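Local coordinates for endonuclease MutS2 (Deinococcus radiodurans, PDB 4OD6), which probably senses collided ribosomes and splits them into subunits, and carries a C-terminal Smr nuclease domain, the piece in this structure, at residues A30-A35 against T84-K89. Residues are numbered along the deposited sequence; the frame is centred on the assembly and turned at random.
Sequences AAIAEA and TIVNVK
Ile32 and Ala35 meet Val86 and Val88 through aliphatic groups, with no ring between them; the flat group that takes part is the main-chain carbonyl of Ile32, whose O lies 4.3 Å from CG1 of Val88, a methyl that cannot donate a hydrogen bond, so the approach is a loose apolar one. The closer contacts are between methyl groups. CD1 of Ile32 comes within 4.2 Å of CG1 of Val86, and the two side chains cross at roughly a right angle. Ile32 has its CG1 branch anti to the carbonyl carbon (chi1 -67°) and an extended end (chi2 171°), which carries CD1 the length of the side chain to the sheet. Nearer the C-terminal end of both segments, Ala35 and Val88 point at each other, and the short alanine CB meets CG2 of Val88 at 4.1 Å. Beta-branched valine suits the extended strand; alanine suits a helix and is small, while isoleucine brings reach and apolar bulk between helix and sheet.

The axes of helix 30-35 and strand 84-88 come within 9.5 Å, their N-to-C directions 39° apart. Helix 21-38, to which the first belongs, links strands 13-15 and 43-46 in a beta-alpha-beta unit, and strand 83-88 runs antiparallel beside 43-46 in the mixed four-stranded sheet of the Smr domain. Leu62 of helix 53-62 touches both Ile32 and Val86, joining the second helix to the same buried layer, while Leu43 of strand 43-46 touches Ile32 and Ala35. With no hydrogen bond or salt bridge between the segments, their union rests on burying hydrocarbon, all four touching residues being buried, and on dispersion between methyls at ordinary van der Waals spacing.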
loop_
_atom_site.group_PDB
_atom_site.type_symbol
_atom_site.label_atom_id
_atom_site.label_comp_id
_atom_site.label_asym_id
_atom_site.label_seq_id
_atom_site.Cartn_x
_atom_site.Cartn_y
_atom_site.Cartn_z
ATOM N N ALA A 30 5.909 -2.005 -7.749
ATOM C CA ALA A 30 5.537 -1.618 -9.124
ATOM C C ALA A 30 4.461 -0.553 -9.132
ATOM O O ALA A 30 4.503 0.362 -9.894
ATOM C CB ALA A 30 5.069 -2.859 -9.895
ATOM N N ALA A 31 3.472 -0.701 -8.265
ATOM C CA ALA A 31 2.372 0.258 -8.200
ATOM C C ALA A 31 2.852 1.610 -7.777
ATOM O O ALA A 31 2.373 2.609 -8.263
ATOM C CB ALA A 31 1.260 -0.238 -7.290
ATOM N N ILE A 32 3.743 1.659 -6.800
ATOM C CA ILE A 32 4.277 2.917 -6.315
ATOM C C ILE A 32 5.118 3.582 -7.385
ATOM O O ILE A 32 5.014 4.759 -7.582
ATOM C CB ILE A 32 5.079 2.721 -5.012
ATOM C CG1 ILE A 32 4.130 2.312 -3.899
ATOM C CG2 ILE A 32 5.853 3.975 -4.645
ATOM C CD1 ILE A 32 4.820 1.889 -2.617
ATOM N N ALA A 33 5.927 2.819 -8.091
ATOM C CA ALA A 33 6.773 3.377 -9.161
ATOM C C ALA A 33 5.873 3.971 -10.243
ATOM O O ALA A 33 6.125 5.022 -10.772
ATOM C CB ALA A 33 7.697 2.294 -9.737
ATOM N N GLU A 34 4.797 3.278 -10.554
ATOM C CA GLU A 34 3.857 3.754 -11.549
ATOM C C GLU A 34 3.216 5.045 -11.091
ATOM O O GLU A 34 3.152 5.994 -11.838
ATOM C CB GLU A 34 2.782 2.692 -11.827
ATOM C CG GLU A 34 1.659 3.132 -12.762
ATOM C CD GLU A 34 0.492 2.161 -12.758
ATOM O OE1 GLU A 34 -0.313 2.225 -11.849
ATOM O OE2 GLU A 34 0.408 1.356 -13.666
ATOM N N ALA A 35 2.772 5.080 -9.837
ATOM C CA ALA A 35 2.135 6.266 -9.280
ATOM C C ALA A 35 3.085 7.487 -9.290
ATOM O O ALA A 35 2.650 8.590 -9.586
ATOM C CB ALA A 35 1.619 6.004 -7.872
ATOM N N THR A 84 -3.661 0.150 3.862
ATOM C CA THR A 84 -2.574 1.102 4.102
ATOM C C THR A 84 -2.627 2.203 3.034
ATOM O O THR A 84 -2.663 1.941 1.871
ATOM C CB THR A 84 -1.156 0.436 4.084
ATOM O OG1 THR A 84 -1.034 -0.467 5.183
ATOM C CG2 THR A 84 -0.063 1.450 4.219
ATOM N N ILE A 85 -2.634 3.439 3.475
ATOM C CA ILE A 85 -2.595 4.604 2.600
ATOM C C ILE A 85 -1.153 4.959 2.357
ATOM O O ILE A 85 -0.383 5.101 3.312
ATOM C CB ILE A 85 -3.290 5.827 3.262
ATOM C CG1 ILE A 85 -4.723 5.474 3.707
ATOM C CG2 ILE A 85 -3.342 7.026 2.343
ATOM C CD1 ILE A 85 -5.600 5.019 2.581
ATOM N N VAL A 86 -0.794 5.088 1.096
ATOM C CA VAL A 86 0.559 5.450 0.726
ATOM C C VAL A 86 0.519 6.815 0.031
ATOM O O VAL A 86 -0.101 6.991 -1.003
ATOM C CB VAL A 86 1.197 4.383 -0.194
ATOM C CG1 VAL A 86 2.609 4.801 -0.576
ATOM C CG2 VAL A 86 1.216 3.004 0.499
ATOM N N ASN A 87 1.200 7.784 0.638
ATOM C CA ASN A 87 1.439 9.109 0.050
ATOM C C ASN A 87 2.739 9.052 -0.712
ATOM O O ASN A 87 3.781 8.801 -0.151
ATOM C CB ASN A 87 1.467 10.167 1.136
ATOM C CG ASN A 87 0.176 10.185 1.914
ATOM O OD1 ASN A 87 -0.881 10.373 1.339
ATOM N ND2 ASN A 87 0.258 9.930 3.213
ATOM N N VAL A 88 2.623 9.229 -2.016
ATOM C CA VAL A 88 3.711 9.084 -2.963
ATOM C C VAL A 88 4.341 10.443 -3.249
ATOM O O VAL A 88 3.666 11.444 -3.370
ATOM C CB VAL A 88 3.197 8.446 -4.282
ATOM C CG1 VAL A 88 4.313 8.331 -5.307
ATOM C CG2 VAL A 88 2.582 7.095 -4.020
ATOM N N LYS A 89 5.648 10.468 -3.348
ATOM C CA LYS A 89 6.370 11.720 -3.545
ATOM C C LYS A 89 5.915 12.385 -4.821
ATOM O O LYS A 89 5.712 11.740 -5.817
ATOM C CB LYS A 89 7.876 11.449 -3.625
ATOM C CG LYS A 89 8.514 11.099 -2.300
ATOM C CD LYS A 89 10.006 10.877 -2.492
ATOM C CE LYS A 89 10.736 10.534 -1.225
ATOM N NZ LYS A 89 12.144 10.175 -1.533
#